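Long-range contact in probable zinc protease PqqL (Escherichia coli, PDB 6OFT), which is probably a zinc-dependent metalloendopeptidase of the M16 family, present here as the first half of the periplasmic protein: residues D147-F159 / L242-V254. Numbering follows the deposited sequence.
Sequences DAKWRTSQARRPF and LRFNIINDKENRV
R151 grips the carboxylate of D249 side-on. Its NE donates to OD1 of D249 at 2.9 Å, and its NH2 donates to OD2 of D249 along a nearly straight line (167°), meeting the syn lone pair. The same NH2 also bonds E251 OE1 at 3.1 Å, which it approaches from above the E251 carboxylate plane. A bend at chi3 (-60°) folds the R151 guanidinium back, with one face over the D147-A148 peptide. D249 has further donors. Its OD2 accepts from the backbone N of E251, closing an Asx turn within the type I turn D249-N252, and its OD1 accepts a hydrogen bond from a water. Another water links E251 OE1 to the backbone N of A148, in the first turn of the helix. T152 OG1 donates to A148 O and accepts from N252 ND2 at 3.0 Å, with a weak further bond from the water on D249.

Farther along, packing takes over. I247 CG1 lies 4.1 Å from A155 CB. N245 stacks its amide on the F159 ring, planes 16° apart, and its CB makes a CH-pi contact over one face of the ring. R243 CB meets the ring edge, while the R243 guanidinium forms salt bridges with D429 and E239. R156 forms a salt bridge with E433 on the adjacent strand 430-436.

Helix segment 148-159 thus runs nearly antiparallel to edge strand 242-248 of the five-stranded sheet, an alpha/beta packing that joins a helix from the Peptidase_M16 family region to a strand from the M16 inactive-domain region.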
loop_
_atom_site.group_PDB
_atom_site.type_symbol
_atom_site.label_atom_id
_atom_site.label_comp_id
_atom_site.label_asym_id
_atom_site.label_seq_id
_atom_site.Cartn_x
_atom_site.Cartn_y
_atom_site.Cartn_z
ATOM N N ASP A 147 16.962 -5.784 7.868
ATOM C CA ASP A 147 16.884 -7.252 7.845
ATOM C C ASP A 147 16.914 -7.771 6.387
ATOM O O ASP A 147 17.107 -6.961 5.475
ATOM C CB ASP A 147 15.628 -7.741 8.610
ATOM C CG ASP A 147 14.284 -7.154 8.194
ATOM O OD1 ASP A 147 14.223 -6.468 7.147
ATOM O OD2 ASP A 147 13.292 -7.385 8.913
ATOM N N ALA A 148 16.707 -9.100 6.167
ATOM C CA ALA A 148 16.684 -9.721 4.832
ATOM C C ALA A 148 15.658 -9.071 3.875
ATOM O O ALA A 148 16.015 -8.749 2.742
ATOM C CB ALA A 148 16.443 -11.219 4.941
ATOM N N LYS A 149 14.414 -8.838 4.350
ATOM C CA LYS A 149 13.333 -8.199 3.583
ATOM C C LYS A 149 13.726 -6.777 3.120
ATOM O O LYS A 149 13.430 -6.399 1.980
ATOM C CB LYS A 149 12.024 -8.186 4.404
ATOM C CG LYS A 149 10.784 -7.752 3.623
ATOM C CD LYS A 149 9.523 -7.826 4.482
ATOM C CE LYS A 149 8.540 -6.709 4.204
ATOM N NZ LYS A 149 7.820 -6.889 2.912
ATOM N N TRP A 150 14.411 -6.012 3.999
ATOM C CA TRP A 150 14.899 -4.666 3.700
ATOM C C TRP A 150 16.015 -4.719 2.654
ATOM O O TRP A 150 15.999 -3.926 1.720
ATOM C CB TRP A 150 15.401 -3.958 4.973
ATOM C CG TRP A 150 15.845 -2.541 4.733
ATOM C CD1 TRP A 150 15.049 -1.436 4.640
ATOM C CD2 TRP A 150 17.190 -2.088 4.515
ATOM N NE1 TRP A 150 15.815 -0.322 4.375
ATOM C CE2 TRP A 150 17.132 -0.692 4.302
ATOM C CE3 TRP A 150 18.437 -2.732 4.450
ATOM C CZ2 TRP A 150 18.280 0.078 4.074
ATOM C CZ3 TRP A 150 19.572 -1.973 4.201
ATOM C CH2 TRP A 150 19.488 -0.584 4.020
ATOM N N ARG A 151 16.986 -5.633 2.822
ATOM C CA ARG A 151 18.106 -5.808 1.893
ATOM C C ARG A 151 17.606 -6.233 0.504
ATOM O O ARG A 151 18.146 -5.758 -0.499
ATOM C CB ARG A 151 19.122 -6.825 2.430
ATOM C CG ARG A 151 19.870 -6.358 3.677
ATOM C CD ARG A 151 21.044 -7.259 4.004
ATOM N NE ARG A 151 20.643 -8.647 4.255
ATOM C CZ ARG A 151 20.392 -9.160 5.458
ATOM N NH1 ARG A 151 20.477 -8.400 6.543
ATOM N NH2 ARG A 151 20.058 -10.437 5.583
ATOM N N THR A 152 16.559 -7.103 0.456
ATOM C CA THR A 152 15.918 -7.565 -0.782
ATOM C C THR A 152 15.241 -6.366 -1.459
ATOM O O THR A 152 15.490 -6.139 -2.645
ATOM C CB THR A 152 14.959 -8.745 -0.515
ATOM O OG1 THR A 152 15.652 -9.779 0.184
ATOM C CG2 THR A 152 14.364 -9.315 -1.794
ATOM N N SER A 153 14.427 -5.577 -0.692
ATOM C CA SER A 153 13.779 -4.352 -1.172
ATOM C C SER A 153 14.797 -3.338 -1.684
ATOM O O SER A 153 14.565 -2.739 -2.733
ATOM C CB SER A 153 12.922 -3.709 -0.083
ATOM O OG SER A 153 11.735 -4.449 0.127
ATOM N N GLN A 154 15.932 -3.159 -0.970
ATOM C CA GLN A 154 17.008 -2.256 -1.403
ATOM C C GLN A 154 17.620 -2.690 -2.739
ATOM O O GLN A 154 17.876 -1.836 -3.591
ATOM C CB GLN A 154 18.125 -2.148 -0.349
ATOM C CG GLN A 154 17.758 -1.342 0.891
ATOM C CD GLN A 154 17.307 0.072 0.624
ATOM O OE1 GLN A 154 16.161 0.435 0.896
ATOM N NE2 GLN A 154 18.191 0.898 0.094
ATOM N N ALA A 155 17.866 -4.012 -2.909
ATOM C CA ALA A 155 18.430 -4.593 -4.141
ATOM C C ALA A 155 17.462 -4.478 -5.338
ATOM O O ALA A 155 17.906 -4.218 -6.458
ATOM C CB ALA A 155 18.814 -6.049 -3.919
ATOM N N ARG A 156 16.148 -4.686 -5.096
ATOM C CA ARG A 156 15.085 -4.603 -6.109
ATOM C C ARG A 156 14.780 -3.160 -6.498
ATOM O O ARG A 156 14.352 -2.898 -7.629
ATOM C CB ARG A 156 13.808 -5.254 -5.548
ATOM C CG ARG A 156 12.664 -5.438 -6.561
ATOM C CD ARG A 156 11.497 -6.217 -5.990
ATOM N NE ARG A 156 11.857 -7.620 -5.771
ATOM C CZ ARG A 156 11.704 -8.265 -4.621
ATOM N NH1 ARG A 156 11.174 -7.651 -3.572
ATOM N NH2 ARG A 156 12.076 -9.533 -4.512
ATOM N N ARG A 157 14.938 -2.233 -5.521
ATOM C CA ARG A 157 14.602 -0.810 -5.577
ATOM C C ARG A 157 14.980 -0.086 -6.866
ATOM O O ARG A 157 14.074 0.531 -7.430
ATOM C CB ARG A 157 15.193 -0.067 -4.368
ATOM C CG ARG A 157 14.266 0.964 -3.823
ATOM C CD ARG A 157 14.735 1.508 -2.500
ATOM N NE ARG A 157 13.817 2.561 -2.076
ATOM C CZ ARG A 157 13.931 3.824 -2.453
ATOM N NH1 ARG A 157 14.951 4.207 -3.203
ATOM N NH2 ARG A 157 13.036 4.719 -2.063
ATOM N N PRO A 158 16.256 -0.109 -7.369
ATOM C CA PRO A 158 16.566 0.642 -8.600
ATOM C C PRO A 158 15.802 0.164 -9.833
ATOM O O PRO A 158 15.547 0.955 -10.743
ATOM C CB PRO A 158 18.078 0.445 -8.758
ATOM C CG PRO A 158 18.557 0.094 -7.393
ATOM C CD PRO A 158 17.482 -0.747 -6.836
ATOM N N PHE A 159 15.460 -1.129 -9.864
ATOM C CA PHE A 159 14.727 -1.769 -10.952
ATOM C C PHE A 159 13.252 -1.394 -10.870
ATOM O O PHE A 159 12.672 -0.899 -11.845
ATOM C CB PHE A 159 14.900 -3.307 -10.908
ATOM C CG PHE A 159 16.334 -3.777 -11.039
ATOM C CD1 PHE A 159 17.166 -3.849 -9.924
ATOM C CD2 PHE A 159 16.861 -4.117 -12.283
ATOM C CE1 PHE A 159 18.509 -4.241 -10.055
ATOM C CE2 PHE A 159 18.201 -4.500 -12.409
ATOM C CZ PHE A 159 19.016 -4.561 -11.296
ATOM N N LEU A 242 14.729 -3.800 -21.001
ATOM C CA LEU A 242 14.584 -5.055 -20.239
ATOM C C LEU A 242 15.798 -5.205 -19.319
ATOM O O LEU A 242 16.903 -5.221 -19.843
ATOM C CB LEU A 242 14.523 -6.214 -21.228
ATOM C CG LEU A 242 14.354 -7.588 -20.594
ATOM C CD1 LEU A 242 13.097 -7.638 -19.747
ATOM C CD2 LEU A 242 14.364 -8.687 -21.642
ATOM N N ARG A 243 15.591 -5.343 -18.032
ATOM C CA ARG A 243 16.680 -5.486 -17.070
ATOM C C ARG A 243 16.721 -6.860 -16.447
ATOM O O ARG A 243 15.761 -7.622 -16.556
ATOM C CB ARG A 243 16.615 -4.400 -15.982
ATOM C CG ARG A 243 16.801 -2.994 -16.497
ATOM C CD ARG A 243 15.758 -2.135 -15.839
ATOM N NE ARG A 243 14.641 -1.900 -16.728
ATOM C CZ ARG A 243 13.424 -1.532 -16.340
ATOM N NH1 ARG A 243 13.152 -1.361 -15.053
ATOM N NH2 ARG A 243 12.471 -1.342 -17.233
ATOM N N PHE A 244 17.854 -7.192 -15.806
ATOM C CA PHE A 244 18.061 -8.500 -15.188
ATOM C C PHE A 244 18.735 -8.328 -13.849
ATOM O O PHE A 244 19.683 -7.554 -13.745
ATOM C CB PHE A 244 18.938 -9.395 -16.094
ATOM C CG PHE A 244 18.286 -9.825 -17.384
ATOM C CD1 PHE A 244 18.350 -9.020 -18.519
ATOM C CD2 PHE A 244 17.649 -11.056 -17.483
ATOM C CE1 PHE A 244 17.726 -9.402 -19.702
ATOM C CE2 PHE A 244 17.042 -11.452 -18.679
ATOM C CZ PHE A 244 17.085 -10.621 -19.781
ATOM N N ASN A 245 18.274 -9.066 -12.833
ATOM C CA ASN A 245 18.858 -9.002 -11.489
ATOM C C ASN A 245 18.874 -10.357 -10.790
ATOM O O ASN A 245 17.975 -11.171 -10.983
ATOM C CB ASN A 245 18.076 -8.008 -10.606
ATOM C CG ASN A 245 18.821 -7.589 -9.356
ATOM O OD1 ASN A 245 20.037 -7.693 -9.268
ATOM N ND2 ASN A 245 18.110 -7.113 -8.360
ATOM N N ILE A 246 19.896 -10.585 -9.968
ATOM C CA ILE A 246 19.991 -11.779 -9.129
ATOM C C ILE A 246 20.212 -11.255 -7.721
ATOM O O ILE A 246 21.138 -10.466 -7.501
ATOM C CB ILE A 246 21.053 -12.838 -9.569
ATOM C CG1 ILE A 246 20.791 -13.374 -11.003
ATOM C CG2 ILE A 246 21.132 -14.013 -8.557
ATOM C CD1 ILE A 246 22.073 -14.090 -11.671
ATOM N N ILE A 247 19.297 -11.605 -6.794
ATOM C CA ILE A 247 19.385 -11.189 -5.396
ATOM C C ILE A 247 19.971 -12.350 -4.623
ATOM O O ILE A 247 19.336 -13.398 -4.502
ATOM C CB ILE A 247 18.037 -10.684 -4.795
ATOM C CG1 ILE A 247 17.460 -9.519 -5.632
ATOM C CG2 ILE A 247 18.221 -10.282 -3.307
ATOM C CD1 ILE A 247 16.102 -9.089 -5.277
ATOM N N ASN A 248 21.200 -12.174 -4.137
ATOM C CA ASN A 248 21.883 -13.195 -3.362
ATOM C C ASN A 248 21.888 -12.780 -1.879
ATOM O O ASN A 248 22.563 -11.814 -1.500
ATOM C CB ASN A 248 23.305 -13.427 -3.901
ATOM C CG ASN A 248 23.977 -14.701 -3.424
ATOM O OD1 ASN A 248 23.759 -15.189 -2.303
ATOM N ND2 ASN A 248 24.826 -15.267 -4.269
ATOM N N ASP A 249 21.089 -13.483 -1.058
ATOM C CA ASP A 249 20.989 -13.235 0.386
ATOM C C ASP A 249 20.785 -14.559 1.103
ATOM O O ASP A 249 19.750 -15.204 0.934
ATOM C CB ASP A 249 19.863 -12.235 0.716
ATOM C CG ASP A 249 19.924 -11.566 2.091
ATOM O OD1 ASP A 249 19.545 -10.385 2.190
ATOM O OD2 ASP A 249 20.329 -12.237 3.072
ATOM N N LYS A 250 21.782 -14.957 1.908
ATOM C CA LYS A 250 21.803 -16.220 2.656
ATOM C C LYS A 250 20.667 -16.344 3.667
ATOM O O LYS A 250 20.270 -17.464 3.990
ATOM C CB LYS A 250 23.173 -16.457 3.317
ATOM C CG LYS A 250 24.348 -16.380 2.341
ATOM C CD LYS A 250 25.319 -17.549 2.479
ATOM C CE LYS A 250 26.559 -17.371 1.631
ATOM N NZ LYS A 250 26.264 -17.401 0.170
ATOM N N GLU A 251 20.107 -15.193 4.108
ATOM C CA GLU A 251 19.015 -15.089 5.079
ATOM C C GLU A 251 17.615 -15.197 4.455
ATOM O O GLU A 251 16.649 -15.392 5.193
ATOM C CB GLU A 251 19.149 -13.816 5.937
ATOM C CG GLU A 251 20.333 -13.873 6.893
ATOM C CD GLU A 251 20.337 -12.922 8.076
ATOM O OE1 GLU A 251 19.472 -12.018 8.137
ATOM O OE2 GLU A 251 21.222 -13.083 8.946
ATOM N N ASN A 252 17.501 -15.083 3.108
ATOM C CA ASN A 252 16.228 -15.243 2.401
ATOM C C ASN A 252 15.868 -16.732 2.404
ATOM O O ASN A 252 16.763 -17.575 2.289
ATOM C CB ASN A 252 16.298 -14.667 0.980
ATOM C CG ASN A 252 16.241 -13.157 0.923
ATOM O OD1 ASN A 252 15.821 -12.476 1.869
ATOM N ND2 ASN A 252 16.636 -12.593 -0.209
ATOM N N ARG A 253 14.583 -17.061 2.601
ATOM C CA ARG A 253 14.166 -18.457 2.754
ATOM C C ARG A 253 13.691 -19.162 1.466
ATOM O O ARG A 253 13.668 -20.395 1.431
ATOM C CB ARG A 253 13.100 -18.584 3.861
ATOM C CG ARG A 253 11.784 -17.858 3.570
ATOM C CD ARG A 253 10.694 -18.268 4.545
ATOM N NE ARG A 253 9.363 -18.166 3.943
ATOM C CZ ARG A 253 8.726 -19.172 3.351
ATOM N NH1 ARG A 253 9.286 -20.376 3.284
ATOM N NH2 ARG A 253 7.522 -18.985 2.826
ATOM N N VAL A 254 13.317 -18.398 0.425
ATOM C CA VAL A 254 12.776 -18.956 -0.820
ATOM C C VAL A 254 13.600 -18.560 -2.054
ATOM O O VAL A 254 13.860 -17.377 -2.278
ATOM C CB VAL A 254 11.267 -18.581 -0.964
ATOM C CG1 VAL A 254 10.703 -18.983 -2.321
ATOM C CG2 VAL A 254 10.427 -19.195 0.159
HETATM O O HOH W 1 16.859 -11.258 8.426
HETATM O O HOH W 2 18.925 -9.156 -0.122
#